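Local coordinates for protein CRISPR-associated endoribonuclease Cse3 (Thermus thermophilus, PDB 2Y8Y) that cleaves CRISPR transcripts within their repeats as a crRNA-processing endoribonuclease and keeps hold of the crRNA after it is processed, at residues 21-29 / 154-162; 8-19 / 73-81. One frame throughout, in Å; residues are numbered along the deposited sequence.

Contact 1 of 2, residues 21-29 / 154-162. With nucleotides of chain B.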
# COMPACT_ATOMS: atom_id res chain seq x y z
N ARG A 21 -4.41 -14.67 13.56
CA ARG A 21 -5.73 -14.40 12.98
C ARG A 21 -5.67 -13.28 11.95
O ARG A 21 -6.17 -13.42 10.83
CB ARG A 21 -6.71 -14.02 14.08
CG ARG A 21 -8.07 -13.57 13.57
CD ARG A 21 -8.79 -12.73 14.61
NE ARG A 21 -8.05 -11.50 14.90
CZ ARG A 21 -8.02 -10.91 16.09
NH1 ARG A 21 -8.69 -11.43 17.11
NH2 ARG A 21 -7.32 -9.79 16.26
N ASP A 22 -5.07 -12.16 12.33
CA ASP A 22 -4.96 -11.02 11.43
C ASP A 22 -4.08 -11.33 10.23
O ASP A 22 -4.31 -10.83 9.13
CB ASP A 22 -4.41 -9.80 12.15
CG ASP A 22 -5.37 -9.25 13.18
OD1 ASP A 22 -6.53 -9.72 13.21
OD2 ASP A 22 -4.98 -8.35 13.95
N LEU A 23 -3.05 -12.15 10.44
CA LEU A 23 -2.15 -12.49 9.34
C LEU A 23 -2.85 -13.35 8.30
O LEU A 23 -2.53 -13.29 7.10
CB LEU A 23 -0.90 -13.19 9.87
CG LEU A 23 0.12 -12.28 10.55
CD1 LEU A 23 1.15 -13.11 11.29
CD2 LEU A 23 0.79 -11.37 9.54
N ALA A 24 -3.83 -14.14 8.74
CA ALA A 24 -4.53 -15.07 7.87
C ALA A 24 -5.73 -14.45 7.16
O ALA A 24 -6.23 -15.01 6.19
CB ALA A 24 -4.97 -16.31 8.65
N ASN A 25 -6.18 -13.29 7.64
CA ASN A 25 -7.34 -12.64 7.05
C ASN A 25 -7.18 -11.13 7.04
O ASN A 25 -7.28 -10.49 8.09
CB ASN A 25 -8.61 -13.01 7.81
CG ASN A 25 -9.87 -12.48 7.14
OD1 ASN A 25 -9.82 -11.83 6.09
ND2 ASN A 25 -11.01 -12.77 7.75
N PRO A 26 -6.94 -10.55 5.85
CA PRO A 26 -6.73 -9.10 5.75
C PRO A 26 -7.89 -8.29 6.30
O PRO A 26 -7.70 -7.16 6.76
CB PRO A 26 -6.60 -8.86 4.24
CG PRO A 26 -6.21 -10.17 3.67
CD PRO A 26 -6.82 -11.23 4.54
N TYR A 27 -9.10 -8.83 6.24
CA TYR A 27 -10.24 -8.15 6.84
C TYR A 27 -10.04 -7.93 8.34
O TYR A 27 -10.33 -6.86 8.87
CB TYR A 27 -11.53 -8.93 6.58
CG TYR A 27 -12.72 -8.33 7.28
CD1 TYR A 27 -13.45 -7.31 6.70
CD2 TYR A 27 -13.11 -8.79 8.53
CE1 TYR A 27 -14.54 -6.76 7.34
CE2 TYR A 27 -14.19 -8.25 9.18
CZ TYR A 27 -14.91 -7.23 8.58
OH TYR A 27 -15.99 -6.68 9.23
N GLU A 28 -9.53 -8.95 9.03
CA GLU A 28 -9.25 -8.82 10.46
C GLU A 28 -8.09 -7.87 10.72
O GLU A 28 -8.10 -7.09 11.67
CB GLU A 28 -8.98 -10.19 11.08
CG GLU A 28 -10.20 -11.08 11.20
CD GLU A 28 -11.28 -10.50 12.09
OE1 GLU A 28 -10.97 -9.63 12.94
OE2 GLU A 28 -12.45 -10.90 11.94
N MET A 29 -7.06 -7.95 9.88
CA MET A 29 -5.94 -7.02 10.02
C MET A 29 -6.43 -5.58 9.94
O MET A 29 -6.02 -4.73 10.72
CB MET A 29 -4.89 -7.29 8.96
CG MET A 29 -3.68 -6.38 9.05
SD MET A 29 -2.66 -6.81 10.48
CE MET A 29 -1.92 -8.34 9.90
N GLN A 154 5.70 -11.08 -7.20
CA GLN A 154 4.72 -12.04 -6.70
C GLN A 154 3.40 -11.70 -7.33
O GLN A 154 3.07 -10.53 -7.52
CB GLN A 154 4.60 -11.94 -5.17
CG GLN A 154 3.72 -13.05 -4.58
CD GLN A 154 3.38 -12.83 -3.13
OE1 GLN A 154 2.97 -11.74 -2.74
NE2 GLN A 154 3.55 -13.86 -2.32
N ASP A 155 2.65 -12.72 -7.69
CA ASP A 155 1.31 -12.54 -8.23
C ASP A 155 0.50 -13.66 -7.61
O ASP A 155 0.68 -14.85 -7.94
CB ASP A 155 1.35 -12.63 -9.75
CG ASP A 155 0.07 -12.17 -10.40
OD1 ASP A 155 -1.00 -12.34 -9.79
OD2 ASP A 155 0.14 -11.66 -11.55
N THR A 156 -0.39 -13.29 -6.69
CA THR A 156 -1.11 -14.29 -5.91
C THR A 156 -2.51 -13.78 -5.60
O THR A 156 -2.97 -12.81 -6.20
CB THR A 156 -0.33 -14.64 -4.63
OG1 THR A 156 -0.92 -15.78 -3.99
CG2 THR A 156 -0.30 -13.47 -3.65
N PHE A 157 -3.22 -14.47 -4.71
CA PHE A 157 -4.54 -14.04 -4.30
C PHE A 157 -4.61 -13.89 -2.79
O PHE A 157 -4.03 -14.69 -2.06
CB PHE A 157 -5.62 -15.02 -4.79
CG PHE A 157 -5.85 -14.97 -6.27
CD1 PHE A 157 -5.10 -15.75 -7.13
CD2 PHE A 157 -6.80 -14.12 -6.81
CE1 PHE A 157 -5.31 -15.69 -8.50
CE2 PHE A 157 -7.01 -14.06 -8.17
CZ PHE A 157 -6.26 -14.84 -9.02
N LEU A 158 -5.27 -12.84 -2.32
CA LEU A 158 -5.59 -12.73 -0.91
C LEU A 158 -6.91 -13.45 -0.71
O LEU A 158 -7.84 -13.27 -1.49
CB LEU A 158 -5.76 -11.27 -0.50
CG LEU A 158 -4.61 -10.31 -0.79
CD1 LEU A 158 -4.93 -8.94 -0.24
CD2 LEU A 158 -3.32 -10.84 -0.20
N GLU A 159 -6.99 -14.27 0.34
CA GLU A 159 -8.24 -14.92 0.69
C GLU A 159 -8.94 -14.09 1.75
O GLU A 159 -8.49 -14.02 2.89
CB GLU A 159 -7.98 -16.33 1.21
CG GLU A 159 -7.04 -17.15 0.33
CD GLU A 159 -7.61 -17.42 -1.04
OE1 GLU A 159 -8.85 -17.49 -1.17
OE2 GLU A 159 -6.82 -17.57 -2.00
N VAL A 160 -10.03 -13.44 1.36
CA VAL A 160 -10.70 -12.50 2.25
C VAL A 160 -12.09 -12.98 2.63
O VAL A 160 -12.89 -13.36 1.78
CB VAL A 160 -10.80 -11.11 1.61
CG1 VAL A 160 -11.35 -10.11 2.62
CG2 VAL A 160 -9.44 -10.67 1.08
N ARG A 161 -12.37 -12.97 3.93
CA ARG A 161 -13.69 -13.34 4.43
C ARG A 161 -14.29 -12.19 5.24
O ARG A 161 -13.75 -11.79 6.27
CB ARG A 161 -13.60 -14.63 5.25
CG ARG A 161 -13.13 -15.82 4.43
CD ARG A 161 -12.48 -16.90 5.28
NE ARG A 161 -13.40 -18.00 5.60
CZ ARG A 161 -13.91 -18.22 6.80
NH1 ARG A 161 -13.60 -17.42 7.81
NH2 ARG A 161 -14.73 -19.24 6.99
N ARG A 162 -15.39 -11.65 4.72
CA ARG A 162 -16.09 -10.50 5.31
C ARG A 162 -15.48 -9.17 4.84
O ARG A 162 -15.10 -9.03 3.68
CB ARG A 162 -16.12 -10.57 6.84
CG ARG A 162 -16.89 -11.75 7.39
CD ARG A 162 -18.30 -11.81 6.81
NE ARG A 162 -19.14 -12.76 7.52
CZ ARG A 162 -19.93 -12.44 8.54
NH1 ARG A 162 -19.99 -11.19 8.97
NH2 ARG A 162 -20.66 -13.38 9.13
P A B 18 -14.64 -3.10 5.97
OP1 A B 18 -13.61 -3.84 5.22
OP2 A B 18 -16.01 -3.67 6.06
O5' A B 18 -14.09 -2.76 7.43
C5' A B 18 -14.93 -2.20 8.43
C4' A B 18 -14.35 -2.41 9.80
O4' A B 18 -13.15 -1.60 9.96
C3' A B 18 -15.21 -1.98 10.97
O3' A B 18 -16.23 -2.92 11.29
C2' A B 18 -14.19 -1.80 12.08
O2' A B 18 -13.76 -3.06 12.59
C1' A B 18 -13.03 -1.18 11.30
N9 A B 18 -13.09 0.30 11.34
C8 A B 18 -13.45 1.17 10.35
N7 A B 18 -13.40 2.43 10.72
C5 A B 18 -13.00 2.38 12.05
C6 A B 18 -12.76 3.36 13.03
N6 A B 18 -12.90 4.67 12.82
N1 A B 18 -12.35 2.95 14.25
C2 A B 18 -12.21 1.64 14.48
N3 A B 18 -12.41 0.62 13.65
C4 A B 18 -12.80 1.06 12.44
O HOH W 1 -9.34 -15.17 5.34
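N25 makes the one direct hydrogen bond between the two segments: its ND2 donates to R161 O over 3.3 Å, nearly straight at 174°, within the amide plane and onto a lone pair of the carbonyl. With CG anti to the backbone N (chi1 -174°), the same amide turns OD1 back to accept from Y27 N at 3.1 Å, from well above the carbonyl plane, so that N25 caps helix 26-34 while ND2 ties this cap to the backbone just after strand 150-160. A water bridges the backbones beside it, donating to A24 O and, at 2.8 Å, to E159 O.

The Y27 ring supplies the aromatic contact. R162 CB sits over the centre of its ring, 3.8 Å from the centroid, in a CH-pi contact, whereas phosphate oxygen OP2 of nucleotide A18 of chain B lies at the ring edge, 3.7 Å from CE1. Y27 is inferred to stabilise the transition-state intermediate, and a phosphate oxygen at the ring edge places the residue beside the bound RNA.

Apolar contact is thin: P26 CG meets V160 CG2 at 4.2 Å and touches L158 CD1, and Y27 CB rests on V160 CG1.

The contact thus sets the junction of helices 17-24 and 26-34 against the end of strand 150-160. That strand is paired antiparallel with 173-186, while L23 and M29 pack behind on strands 5-12 and 49-52.

Contact 2 of 2, residues 8-19 / 73-81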
# COMPACT_ATOMS: atom_id res chain seq x y z
N THR A 8 4.86 3.13 10.48
CA THR A 8 5.08 2.25 11.62
C THR A 8 5.43 0.87 11.12
O THR A 8 4.72 0.30 10.29
CB THR A 8 3.82 2.11 12.49
OG1 THR A 8 3.36 3.41 12.88
CG2 THR A 8 4.09 1.27 13.74
N LYS A 9 6.53 0.32 11.62
CA LYS A 9 6.86 -1.07 11.38
C LYS A 9 6.37 -1.90 12.56
O LYS A 9 6.77 -1.66 13.70
CB LYS A 9 8.37 -1.25 11.22
CG LYS A 9 8.82 -2.68 11.03
CD LYS A 9 10.32 -2.74 10.77
CE LYS A 9 10.87 -4.13 11.02
NZ LYS A 9 12.36 -4.11 11.00
N LEU A 10 5.51 -2.87 12.28
CA LEU A 10 5.09 -3.84 13.29
C LEU A 10 5.68 -5.20 12.97
O LEU A 10 5.55 -5.69 11.85
CB LEU A 10 3.56 -3.96 13.33
CG LEU A 10 2.73 -2.68 13.45
CD1 LEU A 10 1.26 -2.97 13.22
CD2 LEU A 10 2.93 -2.00 14.80
N VAL A 11 6.34 -5.81 13.94
CA VAL A 11 6.79 -7.19 13.77
C VAL A 11 5.85 -8.08 14.57
O VAL A 11 5.89 -8.10 15.80
CB VAL A 11 8.25 -7.38 14.22
CG1 VAL A 11 8.63 -8.84 14.12
CG2 VAL A 11 9.17 -6.54 13.36
N LEU A 12 4.97 -8.78 13.88
CA LEU A 12 3.94 -9.56 14.56
C LEU A 12 4.48 -10.83 15.22
O LEU A 12 5.44 -11.44 14.75
CB LEU A 12 2.76 -9.86 13.63
CG LEU A 12 1.64 -8.81 13.61
CD1 LEU A 12 2.16 -7.43 13.25
CD2 LEU A 12 0.52 -9.23 12.67
N ASN A 13 3.86 -11.19 16.34
CA ASN A 13 4.28 -12.34 17.13
C ASN A 13 3.48 -13.58 16.77
O ASN A 13 2.29 -13.67 17.08
CB ASN A 13 4.14 -12.01 18.61
CG ASN A 13 4.57 -13.15 19.51
OD1 ASN A 13 5.28 -14.07 19.09
ND2 ASN A 13 4.14 -13.10 20.76
N PRO A 14 4.14 -14.56 16.13
CA PRO A 14 3.53 -15.84 15.74
C PRO A 14 2.88 -16.56 16.91
O PRO A 14 1.96 -17.36 16.71
CB PRO A 14 4.73 -16.65 15.23
CG PRO A 14 5.70 -15.62 14.77
CD PRO A 14 5.55 -14.47 15.73
N ALA A 15 3.35 -16.28 18.12
CA ALA A 15 2.81 -16.90 19.33
C ALA A 15 1.43 -16.36 19.69
O ALA A 15 0.67 -17.01 20.41
CB ALA A 15 3.77 -16.72 20.49
N SER A 16 1.11 -15.17 19.20
CA SER A 16 -0.17 -14.55 19.48
C SER A 16 -1.27 -15.07 18.57
O SER A 16 -1.14 -15.02 17.34
CB SER A 16 -0.08 -13.03 19.33
OG SER A 16 -1.38 -12.48 19.17
N ARG A 17 -2.35 -15.56 19.16
CA ARG A 17 -3.50 -16.02 18.38
C ARG A 17 -4.09 -14.88 17.55
O ARG A 17 -4.48 -15.08 16.40
CB ARG A 17 -4.57 -16.61 19.29
CG ARG A 17 -5.84 -17.02 18.57
CD ARG A 17 -6.90 -17.47 19.55
NE ARG A 17 -6.42 -18.55 20.40
CZ ARG A 17 -7.14 -19.12 21.36
NH1 ARG A 17 -8.37 -18.71 21.60
NH2 ARG A 17 -6.61 -20.09 22.09
N ALA A 18 -4.15 -13.70 18.16
CA ALA A 18 -4.68 -12.51 17.50
C ALA A 18 -3.83 -12.15 16.29
O ALA A 18 -4.36 -11.82 15.23
CB ALA A 18 -4.73 -11.35 18.48
N ALA A 19 -2.51 -12.21 16.46
CA ALA A 19 -1.60 -11.92 15.37
C ALA A 19 -1.79 -12.91 14.23
O ALA A 19 -1.89 -12.51 13.07
CB ALA A 19 -0.16 -11.93 15.86
N TRP A 73 -0.59 3.24 19.04
CA TRP A 73 -0.48 1.79 19.02
C TRP A 73 -0.71 1.12 20.38
O TRP A 73 -0.58 -0.09 20.49
CB TRP A 73 0.85 1.36 18.41
CG TRP A 73 0.93 1.75 16.98
CD1 TRP A 73 1.71 2.74 16.44
CD2 TRP A 73 0.16 1.21 15.90
NE1 TRP A 73 1.49 2.82 15.08
CE2 TRP A 73 0.54 1.90 14.73
CE3 TRP A 73 -0.80 0.20 15.81
CZ2 TRP A 73 -0.01 1.61 13.47
CZ3 TRP A 73 -1.34 -0.09 14.57
CH2 TRP A 73 -0.95 0.62 13.41
N SER A 74 -1.05 1.91 21.39
CA SER A 74 -1.43 1.35 22.69
C SER A 74 -2.72 0.54 22.56
O SER A 74 -3.10 -0.18 23.49
CB SER A 74 -1.61 2.45 23.75
OG SER A 74 -2.71 3.29 23.45
N VAL A 75 -3.37 0.65 21.41
CA VAL A 75 -4.61 -0.09 21.15
C VAL A 75 -4.37 -1.57 20.90
O VAL A 75 -5.29 -2.38 21.02
CB VAL A 75 -5.38 0.49 19.94
CG1 VAL A 75 -5.76 1.94 20.19
CG2 VAL A 75 -4.56 0.35 18.65
N LEU A 76 -3.13 -1.93 20.57
CA LEU A 76 -2.81 -3.32 20.27
C LEU A 76 -2.83 -4.19 21.52
O LEU A 76 -2.55 -3.72 22.63
CB LEU A 76 -1.43 -3.43 19.62
CG LEU A 76 -1.27 -2.72 18.28
CD1 LEU A 76 0.16 -2.84 17.77
CD2 LEU A 76 -2.26 -3.27 17.25
N ASP A 77 -3.16 -5.46 21.33
CA ASP A 77 -3.12 -6.42 22.43
C ASP A 77 -1.69 -6.60 22.91
O ASP A 77 -0.75 -6.50 22.13
CB ASP A 77 -3.66 -7.78 21.99
CG ASP A 77 -5.12 -7.75 21.60
OD1 ASP A 77 -5.77 -6.71 21.80
OD2 ASP A 77 -5.62 -8.78 21.11
N GLU A 78 -1.53 -6.90 24.20
CA GLU A 78 -0.21 -7.25 24.69
C GLU A 78 0.27 -8.51 23.98
O GLU A 78 -0.50 -9.45 23.79
CB GLU A 78 -0.23 -7.46 26.21
CG GLU A 78 -0.52 -6.19 27.00
CD GLU A 78 0.43 -5.06 26.65
OE1 GLU A 78 1.56 -5.35 26.19
OE2 GLU A 78 0.05 -3.88 26.82
N GLY A 79 1.53 -8.52 23.58
CA GLY A 79 2.11 -9.67 22.92
C GLY A 79 1.78 -9.79 21.44
O GLY A 79 2.27 -10.70 20.77
N TYR A 80 0.95 -8.88 20.93
CA TYR A 80 0.53 -8.91 19.53
C TYR A 80 1.70 -8.65 18.59
O TYR A 80 1.93 -9.40 17.63
CB TYR A 80 -0.57 -7.88 19.28
CG TYR A 80 -1.09 -7.80 17.86
CD1 TYR A 80 -2.14 -8.60 17.43
CD2 TYR A 80 -0.56 -6.89 16.96
CE1 TYR A 80 -2.63 -8.52 16.14
CE2 TYR A 80 -1.04 -6.79 15.66
CZ TYR A 80 -2.07 -7.61 15.26
OH TYR A 80 -2.55 -7.52 13.97
N ALA A 81 2.45 -7.58 18.86
CA ALA A 81 3.56 -7.22 17.99
C ALA A 81 4.64 -6.42 18.71
O ALA A 81 4.41 -5.82 19.76
CB ALA A 81 3.04 -6.43 16.79
O HOH W 2 -1.68 -11.00 21.51
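N13 is joined to the 73-81 loop by two hydrogen bonds. Its backbone N donates to Y80 O at 2.9 Å, and ND2 donates to G79 O at 3.0 Å, lying in both the carbonyl plane and its own amide plane. Extension of the side chain away from the backbone N (chi1 -180°) carries ND2 to the loop, while OD1 accepts from A15 N in an Asx turn. Four residues back along strand 5-12 from L12, W73 NE1 donates to T8 OG1 over 2.9 Å, a bent bond (139°) whose acceptor is tilted from the indole plane. S16 OG caps helix 17-24 by accepting from A19 N and also shares a water with E78 O.

The Y80 ring fills the middle. A19 CB lies over one face, CB of the alanine A18 meets the edge at 3.9 Å from CD1, and L12 runs alongside in the same direction, its CG 3.9 Å from CE2. The hydroxyl of Y80 has its polar partner in D22 OD2, a hydrogen bond outside the two segments. Farther along, L10 places CD1 over a face of the W73 indole, 4.1 Å from CZ3, and CD2 against L76 CD1, while A81 CB touches L12 CD1.

L12 and A81 form a non-hydrogen-bonded antiparallel pair where strands 5-12 and 81-89 meet. The type II turn D77-Y80, with G79 at positive phi, leads into the latter. The order 49-52, 62-67, 5-12, 81-89 across the antiparallel sheet, with helices packed on it, fits the ferredoxin-like fold.

In the fold
Helix 17-24 runs through both contacts, whose centres lie 17 Å apart and whose segments alternate along the chain. They meet directly: D22 OD2 of contact 1 and Y80 OH of contact 2 are hydrogen-bonded at 2.6 Å, and M29 SD is 3.6 Å from that same Y80 OH. L12 CD2 packs against both L23 CG, at 3.7 Å, and M29 CE. Contact 1 faces the RNA and includes Y27; contact 2 stays about 9 Å from the nucleic acid at its nearest atom, with the Y80 side chain about 12 Å from that of Y27. Contact 2 thus packs against M29 of helix 26-34, the helix that carries Y27, without reaching the RNA itself.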